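Local coordinates for DNA replication licensing factor MCM related protein (Thermoplasma acidophilum, PDB 4ME3), which is the N-terminal domain of an archaeal MCM, a protein that probably binds single-stranded DNA and unwinds it as an ATP-driven replicative helicase, at residues Q91-I95 with N188-I193; A109-R113 with I124-G128; C147-L153 with C169-L174; V236-T242 with T257-N263. All coordinates share one frame; numbering follows the deposited sequence.

In the fold
Contacts 1, 2 and 4 lie on the large mixed OB-fold sheet of this MCM N-terminal domain, and contact 3 sits at the ends of two of its strands. Contacts 2 and 4, about 10 Å apart between centres, lie on neighbouring strands, 123-147 and 233-247 respectively; they touch where Val126 O meets Val236 N at 2.8 Å. Contact 1 joins strand 191-201 of the same sheet to the loop after helix 69-84, its centre about 33 Å from that of contact 2. Contact 3 holds the zinc ion, its centre about 18 Å from that of contact 1, and Leu189 CD1 packs on Leu153 CD1 at 3.8 Å. The side chain of Leu189 lies about 14 Å from the metal.

Contact 1. Residues Q91-I95 with N188-I193; sequences QRFNI and NLSEFI
Arg92 reaches across to Glu191 with its chain fully extended, and the path of its atoms accounts for most of this contact. The first torsion sets CG anti to the backbone N (chi1 173°), and the chain stays extended to NE, which carries the guanidinium straight over the backbone of 188-191. CG passes Glu191 CG at 3.8 Å, and CD runs close to the carbonyl of Leu189, 3.4 Å from its O. Next, NE donates to Glu191 OE2 over 2.9 Å, a bent bond of 140° that reaches the carboxylate on its anti side and forms the salt bridge. At the tip, NH2 adds a weak bond to the same OE2 at 3.1 Å and another weak one to Ser190 O, while Leu189 O lies over one guanidinium face rather than at an N-H. The guanidinium and carboxylate planes are turned 49° apart, consistent with the bent bonds. Glu191 OE2 also approaches Phe93 CE1 at 3.5 Å. Cutting the Arg92 side chain back to an alanine is likely to leave Glu191 without its charge partner in this contact and uncover the carbonyl of Leu189. Further along, Ile95 CD1 packs on Ile193 CG2 at 4.0 Å and on the CB of Glu191, a small apolar patch beside the polar one. The contact ties a loop of the MCM N-terminal family region, between helix 69-84 and strand 97-101, to 188-193, which leads along strand 191-201 in the OB region; Glu191 pairs through its backbone with Lys141 and Asn142 of strand 123-147, and Tyr155 of strand 153-157 hydrogen-bonds Leu189 O.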
loop_
_atom_site.group_PDB
_atom_site.type_symbol
_atom_site.label_atom_id
_atom_site.label_comp_id
_atom_site.label_asym_id
_atom_site.label_seq_id
_atom_site.Cartn_x
_atom_site.Cartn_y
_atom_site.Cartn_z
ATOM N N GLN A 91 17.303 7.799 0.546
ATOM C CA GLN A 91 16.840 7.357 -0.765
ATOM C C GLN A 91 16.421 5.889 -0.711
ATOM O O GLN A 91 15.603 5.438 -1.513
ATOM C CB GLN A 91 17.922 7.561 -1.831
ATOM C CG GLN A 91 19.215 6.804 -1.574
ATOM C CD GLN A 91 20.184 6.895 -2.740
ATOM O OE1 GLN A 91 19.861 7.453 -3.791
ATOM N NE2 GLN A 91 21.380 6.344 -2.560
ATOM N N ARG A 92 16.981 5.155 0.245
ATOM C CA ARG A 92 16.677 3.737 0.406
ATOM C C ARG A 92 15.561 3.500 1.413
ATOM O O ARG A 92 14.607 2.776 1.132
ATOM C CB ARG A 92 17.920 2.978 0.858
ATOM C CG ARG A 92 17.647 1.525 1.214
ATOM C CD ARG A 92 18.937 0.752 1.436
ATOM N NE ARG A 92 18.684 -0.666 1.677
ATOM C CZ ARG A 92 19.633 -1.585 1.819
ATOM N NH1 ARG A 92 20.912 -1.241 1.745
ATOM N NH2 ARG A 92 19.305 -2.852 2.030
ATOM N N PHE A 93 15.694 4.101 2.591
ATOM C CA PHE A 93 14.733 3.895 3.669
ATOM C C PHE A 93 13.669 4.981 3.655
ATOM O O PHE A 93 13.789 5.986 4.354
ATOM C CB PHE A 93 15.445 3.874 5.024
ATOM C CG PHE A 93 16.497 2.810 5.135
ATOM C CD1 PHE A 93 16.139 1.482 5.288
ATOM C CD2 PHE A 93 17.844 3.134 5.074
ATOM C CE1 PHE A 93 17.103 0.495 5.386
ATOM C CE2 PHE A 93 18.812 2.153 5.172
ATOM C CZ PHE A 93 18.441 0.832 5.328
ATOM N N ASN A 94 12.628 4.768 2.854
ATOM C CA ASN A 94 11.558 5.744 2.711
ATOM C C ASN A 94 10.177 5.096 2.676
ATOM O O ASN A 94 9.240 5.658 2.110
ATOM C CB ASN A 94 11.766 6.575 1.444
ATOM C CG ASN A 94 11.794 5.728 0.185
ATOM O OD1 ASN A 94 11.588 4.513 0.230
ATOM N ND2 ASN A 94 12.043 6.370 -0.948
ATOM N N ILE A 95 10.052 3.921 3.286
ATOM C CA ILE A 95 8.770 3.227 3.345
ATOM C C ILE A 95 7.952 3.680 4.551
ATOM O O ILE A 95 8.467 3.765 5.664
ATOM C CB ILE A 95 8.965 1.698 3.434
ATOM C CG1 ILE A 95 9.690 1.184 2.188
ATOM C CG2 ILE A 95 7.625 1.000 3.590
ATOM C CD1 ILE A 95 10.064 -0.286 2.258
ATOM N N ASN A 188 20.689 -6.613 -2.986
ATOM C CA ASN A 188 21.229 -6.520 -1.635
ATOM C C ASN A 188 21.226 -5.093 -1.083
ATOM O O ASN A 188 21.388 -4.893 0.119
ATOM C CB ASN A 188 22.637 -7.118 -1.576
ATOM C CG ASN A 188 22.645 -8.608 -1.858
ATOM O OD1 ASN A 188 21.600 -9.260 -1.826
ATOM N ND2 ASN A 188 23.823 -9.157 -2.131
ATOM N N LEU A 189 21.032 -4.111 -1.959
ATOM C CA LEU A 189 20.950 -2.712 -1.548
ATOM C C LEU A 189 19.514 -2.196 -1.625
ATOM O O LEU A 189 19.258 -1.004 -1.442
ATOM C CB LEU A 189 21.845 -1.845 -2.433
ATOM C CG LEU A 189 23.346 -2.116 -2.333
ATOM C CD1 LEU A 189 24.085 -1.381 -3.433
ATOM C CD2 LEU A 189 23.868 -1.705 -0.967
ATOM N N SER A 190 18.585 -3.101 -1.904
ATOM C CA SER A 190 17.187 -2.740 -2.062
ATOM C C SER A 190 16.405 -3.085 -0.803
ATOM O O SER A 190 16.876 -3.844 0.047
ATOM C CB SER A 190 16.588 -3.479 -3.261
ATOM O OG SER A 190 17.306 -3.194 -4.451
ATOM N N GLU A 191 15.208 -2.523 -0.687
ATOM C CA GLU A 191 14.324 -2.842 0.424
ATOM C C GLU A 191 13.203 -3.768 -0.023
ATOM O O GLU A 191 12.526 -3.503 -1.012
ATOM C CB GLU A 191 13.744 -1.563 1.028
ATOM C CG GLU A 191 14.734 -0.804 1.896
ATOM C CD GLU A 191 15.290 -1.661 3.019
ATOM O OE1 GLU A 191 14.508 -2.034 3.921
ATOM O OE2 GLU A 191 16.503 -1.970 2.997
ATOM N N PHE A 192 13.023 -4.857 0.715
ATOM C CA PHE A 192 11.935 -5.796 0.473
ATOM C C PHE A 192 10.910 -5.722 1.591
ATOM O O PHE A 192 11.232 -5.345 2.723
ATOM C CB PHE A 192 12.470 -7.225 0.413
ATOM C CG PHE A 192 13.433 -7.468 -0.709
ATOM C CD1 PHE A 192 14.775 -7.174 -0.559
ATOM C CD2 PHE A 192 12.998 -8.000 -1.908
ATOM C CE1 PHE A 192 15.666 -7.401 -1.584
ATOM C CE2 PHE A 192 13.888 -8.233 -2.941
ATOM C CZ PHE A 192 15.223 -7.929 -2.775
ATOM N N ILE A 193 9.676 -6.102 1.276
ATOM C CA ILE A 193 8.637 -6.237 2.284
ATOM C C ILE A 193 8.001 -7.621 2.200
ATOM O O ILE A 193 7.986 -8.246 1.137
ATOM C CB ILE A 193 7.536 -5.167 2.125
ATOM C CG1 ILE A 193 6.881 -5.278 0.748
ATOM C CG2 ILE A 193 8.114 -3.777 2.331
ATOM C CD1 ILE A 193 5.683 -4.367 0.569
#

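Contact 2. Residues A109-R113 with I124-G128; sequences AYRIR and ISVSG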
loop_
_atom_site.group_PDB
_atom_site.type_symbol
_atom_site.label_atom_id
_atom_site.label_comp_id
_atom_site.label_asym_id
_atom_site.label_seq_id
_atom_site.Cartn_x
_atom_site.Cartn_y
_atom_site.Cartn_z
ATOM N N ALA A 109 -19.325 -1.574 3.609
ATOM C CA ALA A 109 -19.340 -3.018 3.808
ATOM C C ALA A 109 -20.055 -3.710 2.650
ATOM O O ALA A 109 -21.122 -3.268 2.217
ATOM C CB ALA A 109 -20.011 -3.364 5.127
ATOM N N TYR A 110 -19.457 -4.789 2.150
ATOM C CA TYR A 110 -20.031 -5.556 1.046
ATOM C C TYR A 110 -19.885 -7.055 1.287
ATOM O O TYR A 110 -18.841 -7.514 1.738
ATOM C CB TYR A 110 -19.325 -5.215 -0.270
ATOM C CG TYR A 110 -19.695 -3.883 -0.874
ATOM C CD1 TYR A 110 -18.994 -2.730 -0.545
ATOM C CD2 TYR A 110 -20.735 -3.778 -1.785
ATOM C CE1 TYR A 110 -19.329 -1.512 -1.098
ATOM C CE2 TYR A 110 -21.075 -2.563 -2.345
ATOM C CZ TYR A 110 -20.369 -1.435 -2.003
ATOM O OH TYR A 110 -20.709 -0.219 -2.554
ATOM N N ARG A 111 -20.928 -7.823 0.977
ATOM C CA ARG A 111 -20.785 -9.272 0.881
ATOM C C ARG A 111 -19.908 -9.543 -0.340
ATOM O O ARG A 111 -19.976 -8.798 -1.309
ATOM C CB ARG A 111 -22.147 -9.950 0.690
ATOM C CG ARG A 111 -23.160 -9.690 1.797
ATOM C CD ARG A 111 -24.404 -10.555 1.614
ATOM N NE ARG A 111 -25.019 -10.353 0.304
ATOM C CZ ARG A 111 -25.971 -11.123 -0.214
ATOM N NH1 ARG A 111 -26.433 -12.166 0.465
ATOM N NH2 ARG A 111 -26.462 -10.854 -1.417
ATOM N N ILE A 112 -19.090 -10.593 -0.304
ATOM C CA ILE A 112 -18.198 -10.889 -1.428
ATOM C C ILE A 112 -18.987 -10.979 -2.737
ATOM O O ILE A 112 -18.565 -10.457 -3.770
ATOM C CB ILE A 112 -17.400 -12.194 -1.204
ATOM C CG1 ILE A 112 -16.362 -11.997 -0.092
ATOM C CG2 ILE A 112 -16.695 -12.627 -2.486
ATOM C CD1 ILE A 112 -15.699 -13.283 0.372
ATOM N N ARG A 113 -20.144 -11.626 -2.681
ATOM C CA ARG A 113 -20.959 -11.830 -3.875
ATOM C C ARG A 113 -21.601 -10.536 -4.382
ATOM O O ARG A 113 -22.109 -10.492 -5.503
ATOM C CB ARG A 113 -22.045 -12.867 -3.589
ATOM C CG ARG A 113 -23.117 -12.374 -2.638
ATOM C CD ARG A 113 -23.880 -13.526 -1.987
ATOM N NE ARG A 113 -24.507 -14.407 -2.969
ATOM C CZ ARG A 113 -24.102 -15.642 -3.260
ATOM N NH1 ARG A 113 -23.055 -16.186 -2.650
ATOM N NH2 ARG A 113 -24.756 -16.347 -4.171
ATOM N N ILE A 124 -13.217 -0.504 0.406
ATOM C CA ILE A 124 -14.399 -1.202 0.885
ATOM C C ILE A 124 -14.037 -2.143 2.027
ATOM O O ILE A 124 -12.860 -2.385 2.295
ATOM C CB ILE A 124 -15.081 -1.999 -0.250
ATOM C CG1 ILE A 124 -14.148 -3.084 -0.792
ATOM C CG2 ILE A 124 -15.503 -1.056 -1.375
ATOM C CD1 ILE A 124 -14.824 -4.033 -1.775
ATOM N N SER A 125 -15.055 -2.660 2.703
ATOM C CA SER A 125 -14.854 -3.623 3.777
ATOM C C SER A 125 -15.525 -4.935 3.408
ATOM O O SER A 125 -16.675 -4.947 2.984
ATOM C CB SER A 125 -15.431 -3.093 5.086
ATOM O OG SER A 125 -14.853 -1.843 5.419
ATOM N N VAL A 126 -14.804 -6.035 3.588
ATOM C CA VAL A 126 -15.310 -7.360 3.252
ATOM C C VAL A 126 -15.065 -8.311 4.412
ATOM O O VAL A 126 -14.023 -8.249 5.061
ATOM C CB VAL A 126 -14.615 -7.901 1.992
ATOM C CG1 VAL A 126 -15.266 -9.193 1.529
ATOM C CG2 VAL A 126 -14.651 -6.858 0.887
ATOM N N SER A 127 -16.029 -9.184 4.678
ATOM C CA SER A 127 -15.898 -10.152 5.758
ATOM C C SER A 127 -15.968 -11.567 5.214
ATOM O O SER A 127 -16.545 -11.809 4.154
ATOM C CB SER A 127 -16.989 -9.939 6.807
ATOM O OG SER A 127 -18.276 -10.145 6.255
ATOM N N GLY A 128 -15.368 -12.503 5.938
ATOM C CA GLY A 128 -15.371 -13.888 5.517
ATOM C C GLY A 128 -14.554 -14.781 6.423
ATOM O O GLY A 128 -14.084 -14.362 7.478
HETATM O O HOH W 1 -18.684 -11.918 2.521
#
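The backbones of 109-113 and 124-128 meet at a steep angle, their end-to-end directions 64° apart, and the one direct hydrogen bond between them runs from Tyr110 N to Ser125 O at 2.9 Å, with the donor almost on the C=O axis (175°). The same oxygen receives a CA-H...O contact from Ala109 CA, so two successive residues converge on it. A water spans the next step: it accepts from Ile112 N and donates to Ser127 O at 2.7 Å, linking the backbones where they are too far apart to bond directly. Among the side chains, Tyr110 has CG anti to its carbonyl carbon (chi1 -75°), which sends the ring toward Ile124; there CE1 and CD1 rest on the CG2 methyl, CE1 at 3.9 Å, and the two side chains cross at about a right angle. Strand 124-128 is part of the long strand 123-147 of the OB-fold sheet, paired through its backbone with strand 233-247, while 109-113 is a largely irregular approach that runs into a short 3-10 turn. At that turn Ile112 presses CG1 onto Val126 CG1 at 3.4 Å, closer than a methylene and a methyl carbon normally come, again with the side chains nearly perpendicular. Its CD1 extends on to lie 4.1 Å from Ser127 O. Leu259 of strand 250-261 also packs on Ile124 and Val126. Ser125 directs its hydroxyl beyond this pair of segments, OG probably being hydrogen-bonded to Asp237 OD1 of the adjoining strand, at a separation short enough to be read with caution.

Contact 3. Residues C147-L153 with C169-L174; sequences CSSCHGL and CDHCGL. With ZN (zinc ion), chain B.
Two CxxC turns clasp a zinc ion in this contact, one bearing Cys147 and Cys150, the other Cys169 and Cys172. All four SG atoms bind the metal: Cys147, Cys150 and Cys172 SG lie 2.3 Å from the zinc and Cys169 SG lies 2.4 Å from it. The leading cysteine of each turn has SG anti to its backbone N (Cys147 chi1 175°, Cys169 chi1 177°), whereas in Cys150 and Cys172 SG sits between the backbone N and the carbonyl carbon. These paired torsions aim two sulfurs from each side at one centre and give the turns closely matching shapes. Backbone N-H groups also point at the sulfurs: Ser149 N and Cys150 N donate to Cys147 SG, and His171 N and Cys172 N do likewise for Cys169 SG, His171 N at 3.3 Å. Gly152 N reaches Cys150 SG. Such donors would be expected to spread the negative charge of the thiolates and steady their position. The whole is a Cys4 zinc-binding module of the kind found in MCM N-terminal domains, set at the tip of strands 123-147 and 153-157. The shared metal holds Cys150 SG and Cys169 SG 3.6 Å apart, while direct packing joins Cys150 CB to Cys172 CB. His171 reaches over to 147-153, presenting the edge of its imidazole to the carbonyl of Leu153: NE2 gives a weak, bent hydrogen bond of 121° to Leu153 O at 2.8 Å. On another flank Leu174 CD1 rests on Ser149 OG at 3.6 Å, and Ile181 packs against both Cys147 and Leu174.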
loop_
_atom_site.group_PDB
_atom_site.type_symbol
_atom_site.label_atom_id
_atom_site.label_comp_id
_atom_site.label_asym_id
_atom_site.label_seq_id
_atom_site.Cartn_x
_atom_site.Cartn_y
_atom_site.Cartn_z
ATOM N N CYS A 147 23.829 2.748 -12.058
ATOM C CA CYS A 147 24.056 3.356 -13.365
ATOM C C CYS A 147 25.312 2.792 -14.020
ATOM O O CYS A 147 26.370 2.735 -13.398
ATOM C CB CYS A 147 24.192 4.875 -13.216
ATOM S SG CYS A 147 24.618 5.737 -14.750
ATOM N N SER A 148 25.194 2.381 -15.278
ATOM C CA SER A 148 26.329 1.807 -15.994
ATOM C C SER A 148 27.439 2.832 -16.218
ATOM O O SER A 148 28.587 2.466 -16.469
ATOM C CB SER A 148 25.878 1.220 -17.335
ATOM O OG SER A 148 25.229 2.191 -18.136
ATOM N N SER A 149 27.099 4.114 -16.117
ATOM C CA SER A 149 28.064 5.178 -16.374
ATOM C C SER A 149 28.780 5.639 -15.103
ATOM O O SER A 149 29.996 5.488 -14.984
ATOM C CB SER A 149 27.377 6.367 -17.048
ATOM O OG SER A 149 28.319 7.375 -17.373
ATOM N N CYS A 150 28.029 6.201 -14.160
ATOM C CA CYS A 150 28.619 6.752 -12.942
ATOM C C CYS A 150 28.580 5.761 -11.780
ATOM O O CYS A 150 29.163 6.010 -10.725
ATOM C CB CYS A 150 27.902 8.044 -12.539
ATOM S SG CYS A 150 26.207 7.806 -11.948
ATOM N N HIS A 151 27.883 4.646 -11.976
ATOM C CA HIS A 151 27.772 3.608 -10.953
ATOM C C HIS A 151 27.071 4.103 -9.689
ATOM O O HIS A 151 27.161 3.477 -8.633
ATOM C CB HIS A 151 29.153 3.040 -10.619
ATOM C CG HIS A 151 29.813 2.361 -11.778
ATOM N ND1 HIS A 151 29.290 1.232 -12.372
ATOM C CD2 HIS A 151 30.944 2.653 -12.461
ATOM C CE1 HIS A 151 30.072 0.857 -13.366
ATOM N NE2 HIS A 151 31.086 1.702 -13.442
ATOM N N GLY A 152 26.365 5.223 -9.802
ATOM C CA GLY A 152 25.560 5.723 -8.705
ATOM C C GLY A 152 24.262 4.946 -8.610
ATOM O O GLY A 152 23.909 4.210 -9.532
ATOM N N LEU A 153 23.547 5.116 -7.503
ATOM C CA LEU A 153 22.318 4.367 -7.269
ATOM C C LEU A 153 21.070 5.224 -7.422
ATOM O O LEU A 153 20.927 6.259 -6.775
ATOM C CB LEU A 153 22.334 3.750 -5.872
ATOM C CG LEU A 153 23.421 2.709 -5.618
ATOM C CD1 LEU A 153 23.405 2.288 -4.161
ATOM C CD2 LEU A 153 23.236 1.506 -6.531
ATOM N N CYS A 169 19.315 8.591 -14.769
ATOM C CA CYS A 169 20.100 8.430 -13.550
ATOM C C CYS A 169 19.930 9.639 -12.629
ATOM O O CYS A 169 20.045 10.781 -13.070
ATOM C CB CYS A 169 21.580 8.234 -13.898
ATOM S SG CYS A 169 22.694 8.100 -12.471
ATOM N N ASP A 170 19.655 9.382 -11.353
ATOM C CA ASP A 170 19.472 10.454 -10.377
ATOM C C ASP A 170 20.782 11.147 -10.022
ATOM O O ASP A 170 20.772 12.222 -9.421
ATOM C CB ASP A 170 18.835 9.914 -9.091
ATOM C CG ASP A 170 17.332 9.746 -9.206
ATOM O OD1 ASP A 170 16.740 10.267 -10.176
ATOM O OD2 ASP A 170 16.742 9.097 -8.318
ATOM N N HIS A 171 21.907 10.539 -10.386
ATOM C CA HIS A 171 23.208 11.062 -9.981
ATOM C C HIS A 171 23.956 11.788 -11.099
ATOM O O HIS A 171 24.625 12.787 -10.843
ATOM C CB HIS A 171 24.077 9.939 -9.408
ATOM C CG HIS A 171 23.612 9.441 -8.075
ATOM N ND1 HIS A 171 23.939 10.069 -6.892
ATOM C CD2 HIS A 171 22.839 8.383 -7.738
ATOM C CE1 HIS A 171 23.391 9.416 -5.883
ATOM N NE2 HIS A 171 22.717 8.388 -6.369
ATOM N N CYS A 172 23.852 11.292 -12.330
ATOM C CA CYS A 172 24.585 11.897 -13.444
ATOM C C CYS A 172 23.676 12.475 -14.534
ATOM O O CYS A 172 24.142 13.197 -15.412
ATOM C CB CYS A 172 25.567 10.889 -14.051
ATOM S SG CYS A 172 24.823 9.630 -15.108
ATOM N N GLY A 173 22.388 12.153 -14.485
ATOM C CA GLY A 173 21.425 12.769 -15.382
ATOM C C GLY A 173 21.341 12.174 -16.777
ATOM O O GLY A 173 20.526 12.613 -17.589
ATOM N N LEU A 174 22.177 11.184 -17.070
ATOM C CA LEU A 174 22.104 10.496 -18.355
ATOM C C LEU A 174 20.879 9.587 -18.374
ATOM O O LEU A 174 20.343 9.239 -17.322
ATOM C CB LEU A 174 23.375 9.684 -18.606
ATOM C CG LEU A 174 24.675 10.490 -18.663
ATOM C CD1 LEU A 174 25.866 9.568 -18.850
ATOM C CD2 LEU A 174 24.627 11.531 -19.773
HETATM ZN ZN ZN B . 24.698 7.809 -13.666
#

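Contact 4. Residues V236-T242 with T257-N263; sequences VDGILRT and TYLYAIN
Arg241 and Tyr258 form a hydrogen-bonded pair in the antiparallel hairpin of strands 233-247 and 250-261, part of the OB-fold sheet. Arg241 N donates to Tyr258 O at 2.8 Å and Tyr258 N returns the bond to Arg241 O. Tyr258 CG stands between its backbone N and carbonyl carbon (chi1 70°), folding the ring back so that Arg241 CB lies over one face, 3.6 Å from the centroid, as a CH-pi contact. A serine in place of Tyr258 would probably leave Arg241 CB without its aromatic cover and open a gap over that part of the chain. The Arg241 guanidinium, held by a salt bridge to Glu70, has Ile239 CG2 over one face. Ile239 and Tyr260 repeat the paired bonds, and on the other side of the sheet Val236 CG1 meets Leu259 CD2 at 3.5 Å, beside Ile124 and Val126 of strand 123-147. A classic beta bulge then shifts the register, with Ile262 and Asn263 both facing Asp237. Asp237 O accepts from Ile262 N at 2.7 Å and from Asn263 N at 3.0 Å. The side chains of Asp237 and Asn263 lie alongside, their planes 22° apart; while OD1 faces Ser125 OG, Asn263 ND2 donates to Asp237 OD2 at 3.2 Å.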
loop_
_atom_site.group_PDB
_atom_site.type_symbol
_atom_site.label_atom_id
_atom_site.label_comp_id
_atom_site.label_asym_id
_atom_site.label_seq_id
_atom_site.Cartn_x
_atom_site.Cartn_y
_atom_site.Cartn_z
ATOM N N VAL A 236 -11.886 -7.306 6.564
ATOM C CA VAL A 236 -10.764 -6.625 5.950
ATOM C C VAL A 236 -11.232 -5.359 5.250
ATOM O O VAL A 236 -12.168 -5.388 4.453
ATOM C CB VAL A 236 -10.063 -7.531 4.932
ATOM C CG1 VAL A 236 -8.925 -6.788 4.243
ATOM C CG2 VAL A 236 -9.543 -8.781 5.630
ATOM N N ASP A 237 -10.588 -4.247 5.582
ATOM C CA ASP A 237 -10.796 -2.995 4.873
ATOM C C ASP A 237 -9.659 -2.866 3.876
ATOM O O ASP A 237 -8.494 -2.990 4.243
ATOM C CB ASP A 237 -10.775 -1.822 5.854
ATOM C CG ASP A 237 -11.694 -2.038 7.039
ATOM O OD1 ASP A 237 -12.899 -2.286 6.823
ATOM O OD2 ASP A 237 -11.209 -1.975 8.191
ATOM N N GLY A 238 -9.978 -2.633 2.610
ATOM C CA GLY A 238 -8.943 -2.606 1.597
ATOM C C GLY A 238 -9.366 -1.986 0.288
ATOM O O GLY A 238 -10.530 -1.630 0.099
ATOM N N ILE A 239 -8.404 -1.848 -0.613
ATOM C CA ILE A 239 -8.662 -1.312 -1.939
ATOM C C ILE A 239 -8.970 -2.461 -2.888
ATOM O O ILE A 239 -8.195 -3.416 -3.004
ATOM C CB ILE A 239 -7.454 -0.512 -2.471
ATOM C CG1 ILE A 239 -7.005 0.516 -1.432
ATOM C CG2 ILE A 239 -7.816 0.164 -3.786
ATOM C CD1 ILE A 239 -5.743 1.257 -1.798
ATOM N N LEU A 240 -10.108 -2.375 -3.567
ATOM C CA LEU A 240 -10.479 -3.407 -4.520
ATOM C C LEU A 240 -9.659 -3.251 -5.797
ATOM O O LEU A 240 -9.649 -2.189 -6.418
ATOM C CB LEU A 240 -11.975 -3.353 -4.827
ATOM C CG LEU A 240 -12.496 -4.549 -5.624
ATOM C CD1 LEU A 240 -12.405 -5.822 -4.793
ATOM C CD2 LEU A 240 -13.914 -4.312 -6.082
ATOM N N ARG A 241 -8.967 -4.322 -6.173
ATOM C CA ARG A 241 -8.086 -4.314 -7.332
ATOM C C ARG A 241 -8.515 -5.381 -8.327
ATOM O O ARG A 241 -9.362 -6.215 -8.021
ATOM C CB ARG A 241 -6.644 -4.584 -6.898
ATOM C CG ARG A 241 -6.032 -3.488 -6.050
ATOM C CD ARG A 241 -6.092 -2.154 -6.763
ATOM N NE ARG A 241 -5.199 -1.167 -6.160
ATOM C CZ ARG A 241 -5.193 0.124 -6.478
ATOM N NH1 ARG A 241 -6.036 0.593 -7.390
ATOM N NH2 ARG A 241 -4.347 0.952 -5.878
ATOM N N THR A 242 -7.923 -5.350 -9.517
ATOM C CA THR A 242 -8.210 -6.346 -10.541
ATOM C C THR A 242 -6.933 -7.044 -10.988
ATOM O O THR A 242 -5.859 -6.444 -11.016
ATOM C CB THR A 242 -8.865 -5.717 -11.788
ATOM O OG1 THR A 242 -7.993 -4.721 -12.336
ATOM C CG2 THR A 242 -10.198 -5.090 -11.441
ATOM N N THR A 257 -11.400 -9.800 -9.370
ATOM C CA THR A 257 -11.086 -8.828 -8.335
ATOM C C THR A 257 -10.361 -9.477 -7.164
ATOM O O THR A 257 -10.535 -10.667 -6.891
ATOM C CB THR A 257 -12.352 -8.155 -7.792
ATOM O OG1 THR A 257 -13.253 -9.154 -7.303
ATOM C CG2 THR A 257 -13.039 -7.334 -8.873
ATOM N N TYR A 258 -9.546 -8.678 -6.484
ATOM C CA TYR A 258 -8.927 -9.078 -5.230
ATOM C C TYR A 258 -8.829 -7.843 -4.346
ATOM O O TYR A 258 -8.995 -6.722 -4.819
ATOM C CB TYR A 258 -7.551 -9.708 -5.461
ATOM C CG TYR A 258 -6.468 -8.756 -5.923
ATOM C CD1 TYR A 258 -6.263 -8.507 -7.275
ATOM C CD2 TYR A 258 -5.635 -8.124 -5.007
ATOM C CE1 TYR A 258 -5.264 -7.651 -7.701
ATOM C CE2 TYR A 258 -4.638 -7.265 -5.423
ATOM C CZ TYR A 258 -4.456 -7.034 -6.771
ATOM O OH TYR A 258 -3.464 -6.174 -7.183
ATOM N N LEU A 259 -8.571 -8.046 -3.061
ATOM C CA LEU A 259 -8.560 -6.937 -2.123
ATOM C C LEU A 259 -7.157 -6.701 -1.596
ATOM O O LEU A 259 -6.513 -7.626 -1.109
ATOM C CB LEU A 259 -9.506 -7.227 -0.966
ATOM C CG LEU A 259 -9.904 -6.033 -0.092
ATOM C CD1 LEU A 259 -10.801 -5.076 -0.866
ATOM C CD2 LEU A 259 -10.597 -6.519 1.168
ATOM N N TYR A 260 -6.688 -5.461 -1.712
ATOM C CA TYR A 260 -5.425 -5.052 -1.116
ATOM C C TYR A 260 -5.683 -4.525 0.289
ATOM O O TYR A 260 -6.294 -3.466 0.468
ATOM C CB TYR A 260 -4.750 -3.977 -1.963
ATOM C CG TYR A 260 -3.428 -3.536 -1.393
ATOM C CD1 TYR A 260 -2.268 -4.250 -1.656
ATOM C CD2 TYR A 260 -3.342 -2.419 -0.574
ATOM C CE1 TYR A 260 -1.057 -3.859 -1.131
ATOM C CE2 TYR A 260 -2.131 -2.019 -0.039
ATOM C CZ TYR A 260 -0.992 -2.744 -0.322
ATOM O OH TYR A 260 0.218 -2.355 0.204
ATOM N N ALA A 261 -5.209 -5.258 1.289
ATOM C CA ALA A 261 -5.567 -4.981 2.675
ATOM C C ALA A 261 -4.954 -3.685 3.198
ATOM O O ALA A 261 -3.753 -3.444 3.048
ATOM C CB ALA A 261 -5.152 -6.144 3.563
ATOM N N ILE A 262 -5.796 -2.856 3.809
ATOM C CA ILE A 262 -5.345 -1.652 4.501
ATOM C C ILE A 262 -5.453 -1.829 6.012
ATOM O O ILE A 262 -4.642 -1.296 6.770
ATOM C CB ILE A 262 -6.175 -0.422 4.074
ATOM C CG1 ILE A 262 -5.956 -0.119 2.590
ATOM C CG2 ILE A 262 -5.813 0.782 4.917
ATOM C CD1 ILE A 262 -4.529 0.235 2.231
ATOM N N ASN A 263 -6.463 -2.583 6.443
ATOM C CA ASN A 263 -6.707 -2.836 7.856
ATOM C C ASN A 263 -7.373 -4.201 8.012
ATOM O O ASN A 263 -8.204 -4.591 7.190
ATOM C CB ASN A 263 -7.595 -1.735 8.445
ATOM C CG ASN A 263 -7.739 -1.830 9.955
ATOM O OD1 ASN A 263 -6.767 -2.051 10.675
ATOM N ND2 ASN A 263 -8.960 -1.655 10.440
#